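Local coordinates for iron-regulated transcriptional activator AFT2 (Saccharomyces cerevisiae, PDB 4LMG), which activates genes of the iron regulon when iron is low, binding the promoter sequence 5'-CACCC-3' through a zinc-containing WRKY-GCM1 domain, at residues A72-R84 and N89-L101. Sequence-based numbering, arbitrary orientation.
With ZN (zinc ion), chain I; nucleotides of chain H.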
# COMPACT_ATOMS: atom_id res chain seq x y z
N ALA A 72 9.02 13.50 12.01
CA ALA A 72 9.09 13.18 10.59
C ALA A 72 10.29 13.85 9.93
O ALA A 72 10.54 15.04 10.12
CB ALA A 72 7.80 13.59 9.90
N CYS A 73 11.03 13.07 9.14
CA CYS A 73 12.22 13.58 8.47
C CYS A 73 11.90 14.10 7.07
O CYS A 73 11.25 13.41 6.29
CB CYS A 73 13.29 12.49 8.39
SG CYS A 73 14.83 13.04 7.64
N PRO A 74 12.37 15.31 6.76
CA PRO A 74 12.09 16.01 5.50
C PRO A 74 12.94 15.52 4.33
O PRO A 74 12.59 15.78 3.18
CB PRO A 74 12.45 17.46 5.83
CG PRO A 74 13.55 17.33 6.83
CD PRO A 74 13.22 16.12 7.66
N PHE A 75 14.04 14.83 4.62
CA PHE A 75 14.93 14.31 3.59
C PHE A 75 14.15 13.60 2.48
O PHE A 75 13.28 12.78 2.75
CB PHE A 75 15.95 13.35 4.21
CG PHE A 75 16.93 12.77 3.22
CD1 PHE A 75 16.73 11.51 2.68
CD2 PHE A 75 18.06 13.48 2.86
CE1 PHE A 75 17.64 10.98 1.78
CE2 PHE A 75 18.97 12.95 1.96
CZ PHE A 75 18.76 11.70 1.42
N ARG A 76 14.48 13.92 1.23
CA ARG A 76 13.80 13.32 0.09
C ARG A 76 14.74 13.09 -1.09
O ARG A 76 15.58 13.93 -1.40
CB ARG A 76 12.63 14.19 -0.37
CG ARG A 76 11.42 14.18 0.55
CD ARG A 76 10.88 12.77 0.74
NE ARG A 76 9.63 12.76 1.49
CZ ARG A 76 9.53 12.93 2.80
NH1 ARG A 76 10.63 13.12 3.53
NH2 ARG A 76 8.35 12.90 3.39
N ILE A 77 14.60 11.94 -1.73
CA ILE A 77 15.29 11.68 -2.99
C ILE A 77 14.26 11.43 -4.08
O ILE A 77 13.33 10.65 -3.89
CB ILE A 77 16.23 10.47 -2.89
CG1 ILE A 77 17.27 10.68 -1.78
CG2 ILE A 77 16.92 10.22 -4.22
CD1 ILE A 77 18.27 9.56 -1.67
N ARG A 78 14.42 12.11 -5.20
CA ARG A 78 13.47 11.97 -6.30
C ARG A 78 14.18 11.57 -7.59
O ARG A 78 15.02 12.31 -8.10
CB ARG A 78 12.68 13.27 -6.50
CG ARG A 78 11.53 13.16 -7.48
CD ARG A 78 10.57 14.33 -7.30
NE ARG A 78 9.50 14.32 -8.30
CZ ARG A 78 9.53 15.03 -9.42
NH1 ARG A 78 10.58 15.80 -9.69
NH2 ARG A 78 8.52 14.97 -10.27
N ALA A 79 13.84 10.40 -8.10
CA ALA A 79 14.36 9.95 -9.39
C ALA A 79 13.25 10.07 -10.42
O ALA A 79 12.16 9.53 -10.23
CB ALA A 79 14.85 8.52 -9.29
N ALA A 80 13.53 10.77 -11.51
CA ALA A 80 12.53 11.02 -12.54
C ALA A 80 13.05 10.70 -13.93
O ALA A 80 14.17 11.06 -14.29
CB ALA A 80 12.05 12.47 -12.47
N TYR A 81 12.22 10.04 -14.73
CA TYR A 81 12.61 9.69 -16.09
C TYR A 81 12.25 10.79 -17.08
O TYR A 81 11.09 11.16 -17.23
CB TYR A 81 11.95 8.37 -16.51
CG TYR A 81 12.39 7.88 -17.87
CD1 TYR A 81 11.54 7.96 -18.97
CD2 TYR A 81 13.66 7.36 -18.05
CE1 TYR A 81 11.94 7.51 -20.21
CE2 TYR A 81 14.07 6.91 -19.29
CZ TYR A 81 13.21 6.99 -20.37
OH TYR A 81 13.63 6.54 -21.60
N SER A 82 13.27 11.31 -17.75
CA SER A 82 13.06 12.26 -18.83
C SER A 82 12.78 11.50 -20.12
O SER A 82 13.64 10.78 -20.62
CB SER A 82 14.29 13.16 -19.01
OG SER A 82 14.18 13.97 -20.17
N VAL A 83 11.57 11.64 -20.64
CA VAL A 83 11.23 11.04 -21.92
C VAL A 83 12.06 11.70 -23.02
O VAL A 83 12.53 11.04 -23.95
CB VAL A 83 9.73 11.19 -22.25
CG1 VAL A 83 9.42 10.62 -23.62
CG2 VAL A 83 8.89 10.52 -21.17
N ARG A 84 12.26 13.00 -22.88
CA ARG A 84 13.02 13.79 -23.85
C ARG A 84 14.47 13.33 -23.95
O ARG A 84 14.98 13.11 -25.04
CB ARG A 84 12.96 15.27 -23.47
CG ARG A 84 13.58 16.22 -24.48
CD ARG A 84 13.33 17.66 -24.08
NE ARG A 84 13.81 18.60 -25.09
CZ ARG A 84 13.64 19.92 -25.01
NH1 ARG A 84 13.00 20.45 -23.98
NH2 ARG A 84 14.10 20.70 -25.98
N ASN A 89 17.04 11.12 -14.06
CA ASN A 89 17.81 12.05 -13.24
C ASN A 89 17.46 11.89 -11.76
O ASN A 89 16.30 11.65 -11.40
CB ASN A 89 17.66 13.49 -13.72
CG ASN A 89 16.23 13.99 -13.67
OD1 ASN A 89 15.82 14.65 -12.72
ND2 ASN A 89 15.46 13.68 -14.71
N VAL A 90 18.47 12.00 -10.90
CA VAL A 90 18.27 11.80 -9.48
C VAL A 90 18.65 13.06 -8.71
O VAL A 90 19.76 13.57 -8.85
CB VAL A 90 19.08 10.61 -8.96
CG1 VAL A 90 18.78 10.36 -7.49
CG2 VAL A 90 18.79 9.37 -9.78
N VAL A 91 17.72 13.54 -7.90
CA VAL A 91 17.95 14.75 -7.12
C VAL A 91 17.69 14.53 -5.64
O VAL A 91 16.72 13.86 -5.26
CB VAL A 91 17.05 15.91 -7.61
CG1 VAL A 91 17.40 17.19 -6.87
CG2 VAL A 91 17.20 16.09 -9.11
N VAL A 92 18.56 15.08 -4.80
CA VAL A 92 18.38 15.04 -3.36
C VAL A 92 17.79 16.36 -2.88
O VAL A 92 18.28 17.43 -3.24
CB VAL A 92 19.71 14.79 -2.62
CG1 VAL A 92 19.50 14.87 -1.12
CG2 VAL A 92 20.30 13.44 -3.02
N MET A 93 16.74 16.28 -2.07
CA MET A 93 16.07 17.46 -1.54
C MET A 93 16.13 17.46 -0.02
O MET A 93 16.32 16.41 0.60
CB MET A 93 14.61 17.48 -2.00
CG MET A 93 14.42 17.23 -3.49
SD MET A 93 12.70 17.00 -3.95
CE MET A 93 12.86 16.76 -5.72
N ASN A 94 15.97 18.64 0.58
CA ASN A 94 16.02 18.78 2.03
C ASN A 94 17.06 17.87 2.66
O ASN A 94 16.73 16.92 3.37
CB ASN A 94 14.65 18.51 2.65
CG ASN A 94 13.65 19.61 2.36
OD1 ASN A 94 12.63 19.39 1.71
ND2 ASN A 94 13.94 20.81 2.86
N ASN A 95 18.33 18.17 2.41
CA ASN A 95 19.42 17.33 2.88
C ASN A 95 19.53 17.28 4.40
O ASN A 95 20.44 16.66 4.95
CB ASN A 95 20.75 17.80 2.27
CG ASN A 95 21.86 16.81 2.49
OD1 ASN A 95 22.84 17.09 3.19
ND2 ASN A 95 21.72 15.63 1.90
N ILE A 96 18.59 17.93 5.08
CA ILE A 96 18.58 17.97 6.54
C ILE A 96 17.75 16.83 7.11
O ILE A 96 16.68 16.51 6.60
CB ILE A 96 17.99 19.29 7.05
CG1 ILE A 96 18.69 20.48 6.37
CG2 ILE A 96 18.12 19.38 8.57
CD1 ILE A 96 18.10 21.82 6.74
N HIS A 97 18.24 16.21 8.18
CA HIS A 97 17.52 15.13 8.84
C HIS A 97 17.04 15.55 10.23
O HIS A 97 17.64 16.42 10.87
CB HIS A 97 18.40 13.89 8.96
CG HIS A 97 18.74 13.27 7.64
ND1 HIS A 97 17.99 12.25 7.08
CD2 HIS A 97 19.75 13.51 6.77
CE1 HIS A 97 18.52 11.90 5.92
NE2 HIS A 97 19.59 12.65 5.71
N SER A 98 15.96 14.93 10.68
CA SER A 98 15.40 15.23 11.99
C SER A 98 15.79 14.15 12.99
O SER A 98 15.16 13.99 14.03
CB SER A 98 13.87 15.29 11.91
OG SER A 98 13.33 14.02 11.58
N HIS A 99 16.85 13.41 12.66
CA HIS A 99 17.24 12.26 13.45
C HIS A 99 18.71 11.94 13.24
O HIS A 99 19.33 12.39 12.28
CB HIS A 99 16.40 11.05 13.05
CG HIS A 99 16.51 10.70 11.60
ND1 HIS A 99 17.41 9.77 11.12
CD2 HIS A 99 15.84 11.17 10.52
CE1 HIS A 99 17.28 9.68 9.81
NE2 HIS A 99 16.34 10.52 9.42
N GLU A 100 19.27 11.14 14.15
CA GLU A 100 20.67 10.75 14.06
C GLU A 100 20.84 9.67 12.99
O GLU A 100 19.95 8.85 12.77
CB GLU A 100 21.18 10.25 15.41
CG GLU A 100 21.06 11.27 16.52
CD GLU A 100 21.54 10.74 17.86
OE1 GLU A 100 22.14 9.65 17.89
OE2 GLU A 100 21.31 11.42 18.89
N LEU A 101 21.99 9.69 12.33
CA LEU A 101 22.29 8.70 11.30
C LEU A 101 23.22 7.64 11.86
O LEU A 101 24.42 7.87 12.03
CB LEU A 101 22.93 9.39 10.09
CG LEU A 101 22.18 10.59 9.52
CD1 LEU A 101 22.83 11.08 8.24
CD2 LEU A 101 20.71 10.25 9.28
ZN ZN I . 16.23 11.26 7.52
O5' DA H 1 8.88 16.77 -5.57
C5' DA H 1 9.08 16.43 -4.20
C4' DA H 1 8.38 15.13 -3.85
O4' DA H 1 8.72 14.74 -2.50
C3' DA H 1 6.86 15.19 -3.85
O3' DA H 1 6.32 13.88 -4.02
C2' DA H 1 6.57 15.74 -2.46
C1' DA H 1 7.68 15.11 -1.62
N9 DA H 1 8.24 16.01 -0.62
C8 DA H 1 9.18 16.98 -0.82
N7 DA H 1 9.50 17.65 0.27
C5 DA H 1 8.71 17.07 1.25
C6 DA H 1 8.57 17.33 2.63
N6 DA H 1 9.26 18.28 3.27
N1 DA H 1 7.69 16.58 3.32
C2 DA H 1 7.00 15.63 2.67
N3 DA H 1 7.04 15.30 1.38
C4 DA H 1 7.92 16.06 0.72
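Cys-73, His-97 and His-99 bind one zinc ion, the first through SG at 2.3 Å, the histidines through ND1 and NE2 respectively; Cys-50 supplies the fourth ligand. The zinc thus ties the loops beyond one end of the hairpin together, as expected of a WRKY-GCM1 zinc site. Beside the metal, the Phe-75 ring forms an offset stack with the His-97 ring, centroids 4.5 Å apart and planes at 23°. A chi1 of -179°, which sets CG opposite the main-chain N, lays Phe-75 alongside His-97, whose CE1 sits over one phenyl face, while Val-92 CG1 reaches Phe-75 CE2 at 3.7 Å.

Backbone hydrogen bonds in reciprocal pairs join Arg-76 to Met-93, Arg-78 to Val-91 and Ala-80 to Asn-89 in antiparallel register; Met-93 N to Arg-76 O is the shortest, 2.7 Å. On the DNA side, Met-93 CE rests 3.6 Å from Arg-78 CB, and the Arg-76 guanidinium turns one face to C2 of adenine DA1 of chain H. Arg-76 NH1 holds the group in place, donating in the guanidinium plane to Cys-73 O at 2.8 Å and to the carbonyl of Phe-75.

Ile-77, Ala-79, Val-90 and Val-92 line the other face, Ile-77 CG2 meeting Val-90 CG1 at 3.8 Å, and helix 21-29 packs against it through Leu-25 and Phe-29. Strand 45-50 flanks 76-82, and the short strand 7-8 flanks 87-93.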